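Local coordinates for protein C-domain type II peptide synthetase (PDB 4ZNM) that is a condensation-domain protein of a type II peptide synthetase system, with a fold of the CoA-dependent acyltransferase superfamily, at residues E60-G68 with G96-D104. Numbering follows the deposited sequence.
Sequences EETLREALG and GPAALEVRD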
loop_
_atom_site.group_PDB
_atom_site.type_symbol
_atom_site.label_atom_id
_atom_site.label_comp_id
_atom_site.label_asym_id
_atom_site.label_seq_id
_atom_site.Cartn_x
_atom_site.Cartn_y
_atom_site.Cartn_z
ATOM N N GLU A 60 -26.915 11.764 6.460
ATOM C CA GLU A 60 -25.763 11.469 7.297
ATOM C C GLU A 60 -26.041 10.349 8.281
ATOM O O GLU A 60 -25.211 9.470 8.499
ATOM C CB GLU A 60 -25.359 12.727 8.047
ATOM C CG GLU A 60 -24.750 13.803 7.155
ATOM C CD GLU A 60 -24.678 15.188 7.822
ATOM O OE1 GLU A 60 -24.790 15.296 9.077
ATOM O OE2 GLU A 60 -24.543 16.189 7.059
ATOM N N GLU A 61 -27.232 10.364 8.860
ATOM C CA GLU A 61 -27.602 9.348 9.838
ATOM C C GLU A 61 -27.613 7.959 9.217
ATOM O O GLU A 61 -27.241 6.985 9.859
ATOM C CB GLU A 61 -28.978 9.658 10.437
ATOM C CG GLU A 61 -29.494 8.585 11.377
ATOM C CD GLU A 61 -30.819 8.961 12.013
ATOM O OE1 GLU A 61 -31.486 8.059 12.565
ATOM O OE2 GLU A 61 -31.192 10.153 11.957
ATOM N N THR A 62 -28.055 7.864 7.965
ATOM C CA THR A 62 -28.108 6.573 7.289
ATOM C C THR A 62 -26.709 6.138 6.885
ATOM O O THR A 62 -26.404 4.963 6.915
ATOM C CB THR A 62 -29.038 6.626 6.058
ATOM O OG1 THR A 62 -30.329 7.043 6.479
ATOM C CG2 THR A 62 -29.194 5.229 5.380
ATOM N N LEU A 63 -25.850 7.088 6.539
ATOM C CA LEU A 63 -24.480 6.755 6.191
ATOM C C LEU A 63 -23.756 6.211 7.420
ATOM O O LEU A 63 -22.965 5.273 7.304
ATOM C CB LEU A 63 -23.729 7.961 5.615
ATOM C CG LEU A 63 -22.317 7.650 5.154
ATOM C CD1 LEU A 63 -22.320 6.745 3.924
ATOM C CD2 LEU A 63 -21.575 8.930 4.820
ATOM N N ARG A 64 -24.065 6.757 8.593
ATOM C CA ARG A 64 -23.453 6.301 9.827
ATOM C C ARG A 64 -23.891 4.877 10.134
ATOM O O ARG A 64 -23.077 4.017 10.501
ATOM C CB ARG A 64 -23.806 7.226 10.962
ATOM C CG ARG A 64 -23.272 6.788 12.284
ATOM C CD ARG A 64 -23.455 7.903 13.307
ATOM N NE ARG A 64 -24.830 8.054 13.690
ATOM C CZ ARG A 64 -25.613 9.099 13.389
ATOM N NH1 ARG A 64 -26.873 9.107 13.786
ATOM N NH2 ARG A 64 -25.168 10.121 12.678
ATOM N N GLU A 65 -25.175 4.621 9.988
ATOM C CA GLU A 65 -25.693 3.263 10.155
ATOM C C GLU A 65 -25.018 2.290 9.193
ATOM O O GLU A 65 -24.671 1.181 9.584
ATOM C CB GLU A 65 -27.203 3.224 9.936
ATOM C CG GLU A 65 -28.045 3.836 11.041
ATOM C CD GLU A 65 -29.524 4.014 10.640
ATOM O OE1 GLU A 65 -29.843 3.982 9.425
ATOM O OE2 GLU A 65 -30.362 4.190 11.549
ATOM N N ALA A 66 -24.831 2.700 7.944
ATOM C CA ALA A 66 -24.176 1.855 6.961
ATOM C C ALA A 66 -22.751 1.519 7.386
ATOM O O ALA A 66 -22.260 0.433 7.134
ATOM C CB ALA A 66 -24.188 2.537 5.591
ATOM N N LEU A 67 -22.065 2.479 7.990
ATOM C CA LEU A 67 -20.707 2.249 8.457
ATOM C C LEU A 67 -20.676 1.180 9.564
ATOM O O LEU A 67 -19.796 0.306 9.574
ATOM C CB LEU A 67 -20.087 3.549 8.954
ATOM C CG LEU A 67 -18.574 3.372 9.088
ATOM C CD1 LEU A 67 -17.931 3.848 7.811
ATOM C CD2 LEU A 67 -18.031 4.077 10.311
ATOM N N GLY A 68 -21.632 1.248 10.474
ATOM C CA GLY A 68 -21.890 0.162 11.410
ATOM C C GLY A 68 -22.085 -1.170 10.687
ATOM O O GLY A 68 -21.490 -2.177 11.057
ATOM N N GLY A 96 -18.365 -2.072 17.499
ATOM C CA GLY A 96 -18.613 -0.999 18.457
ATOM C C GLY A 96 -19.738 -0.090 17.923
ATOM O O GLY A 96 -20.330 -0.351 16.883
ATOM N N PRO A 97 -20.014 1.000 18.629
ATOM C CA PRO A 97 -21.020 1.979 18.184
ATOM C C PRO A 97 -20.734 2.543 16.810
ATOM O O PRO A 97 -19.603 2.941 16.505
ATOM C CB PRO A 97 -20.932 3.081 19.235
ATOM C CG PRO A 97 -20.355 2.419 20.452
ATOM C CD PRO A 97 -19.412 1.357 19.930
ATOM N N ALA A 98 -21.745 2.571 15.947
ATOM C CA ALA A 98 -21.583 3.238 14.654
ATOM C C ALA A 98 -21.238 4.711 14.870
ATOM O O ALA A 98 -21.913 5.367 15.664
ATOM C CB ALA A 98 -22.838 3.119 13.853
ATOM N N ALA A 99 -20.223 5.226 14.175
ATOM C CA ALA A 99 -19.751 6.593 14.410
ATOM C C ALA A 99 -19.404 7.282 13.088
ATOM O O ALA A 99 -18.925 6.647 12.140
ATOM C CB ALA A 99 -18.535 6.596 15.338
ATOM N N LEU A 100 -19.743 8.570 12.986
ATOM C CA LEU A 100 -19.360 9.324 11.795
ATOM C C LEU A 100 -19.109 10.744 12.205
ATOM O O LEU A 100 -19.904 11.331 12.939
ATOM C CB LEU A 100 -20.428 9.244 10.717
ATOM C CG LEU A 100 -20.219 10.148 9.496
ATOM C CD1 LEU A 100 -18.985 9.757 8.689
ATOM C CD2 LEU A 100 -21.493 10.143 8.622
ATOM N N GLU A 101 -17.962 11.274 11.794
ATOM C CA GLU A 101 -17.686 12.688 11.998
ATOM C C GLU A 101 -18.004 13.443 10.696
ATOM O O GLU A 101 -17.627 12.992 9.617
ATOM C CB GLU A 101 -16.237 12.929 12.405
ATOM C CG GLU A 101 -15.938 14.425 12.545
ATOM C CD GLU A 101 -14.449 14.698 12.860
ATOM O OE1 GLU A 101 -13.676 13.715 12.988
ATOM O OE2 GLU A 101 -14.074 15.896 12.970
ATOM N N VAL A 102 -18.683 14.584 10.813
ATOM C CA VAL A 102 -18.994 15.412 9.646
ATOM C C VAL A 102 -18.431 16.812 9.842
ATOM O O VAL A 102 -18.511 17.372 10.933
ATOM C CB VAL A 102 -20.513 15.493 9.379
ATOM C CG1 VAL A 102 -20.790 16.218 8.057
ATOM C CG2 VAL A 102 -21.126 14.103 9.301
ATOM N N ARG A 103 -17.899 17.389 8.764
ATOM C CA ARG A 103 -17.413 18.742 8.798
ATOM C C ARG A 103 -17.995 19.511 7.634
ATOM O O ARG A 103 -18.177 18.968 6.531
ATOM C CB ARG A 103 -15.922 18.807 8.712
ATOM C CG ARG A 103 -15.250 18.038 9.780
ATOM C CD ARG A 103 -13.824 18.297 9.689
ATOM N NE ARG A 103 -13.124 17.375 10.540
ATOM C CZ ARG A 103 -11.823 17.429 10.738
ATOM N NH1 ARG A 103 -11.115 18.417 10.168
ATOM N NH2 ARG A 103 -11.261 16.516 11.522
ATOM N N ASP A 104 -18.261 20.779 7.884
ATOM C CA ASP A 104 -18.742 21.678 6.839
ATOM C C ASP A 104 -17.480 22.346 6.243
ATOM O O ASP A 104 -16.919 23.261 6.841
ATOM C CB ASP A 104 -19.717 22.697 7.420
ATOM C CG ASP A 104 -21.068 22.073 7.879
ATOM O OD1 ASP A 104 -21.480 20.996 7.361
ATOM O OD2 ASP A 104 -21.736 22.692 8.757
HETATM O O HOH W 1 -22.768 11.379 11.810
#
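Leu-100 lies against helix 60-73, its CB 3.9 Å from CB of Arg-64 and its CD2 reaching over the backbone O of Glu-60. That same methyl meets CD2 of Leu-63 at 4.0 Å, the two leucine side chains crossing at about a right angle; branched apolar side chains suit the seam between the helix and the loop that leads into strand 101-104. The aliphatic stem of Arg-64, carried away from the backbone N by a chi1 of 177°, lies along residues 98-100, and its CD comes 3.8 Å from the backbone N of Leu-100. A bend at chi3 (73°) then turns the guanidinium so that Arg-64 NH2 donates to a water at 2.8 Å, lying in the guanidinium plane. The water donates in turn to Leu-100 O, a water-mediated link across a contact that has no direct hydrogen bond. Arginine thus serves twice, as apolar cover and as donor. Toward Gly-68 the backbones close in: the small CB of Ala-98 sits 3.5 Å from Arg-64 O and packs on the glycine CA, where the absence of a side chain lets the loop approach. Leu-67 brings CD2 to 3.3 Å from Ala-99 O, a close approach. Farther along, the two methyls of Val-102 rest against the carboxylate end of Glu-60, whose OE2 is salt-bridged to Arg-143. The contact therefore packs the helix against one edge strand of the six-stranded mixed sheet, 101-104, and the loop leading into it: this strand pairs in parallel with strand 137-143, whose Ala-139 touches both Leu-67 and Leu-100, while Leu-63 and Ala-66 also pack on helix 162-180.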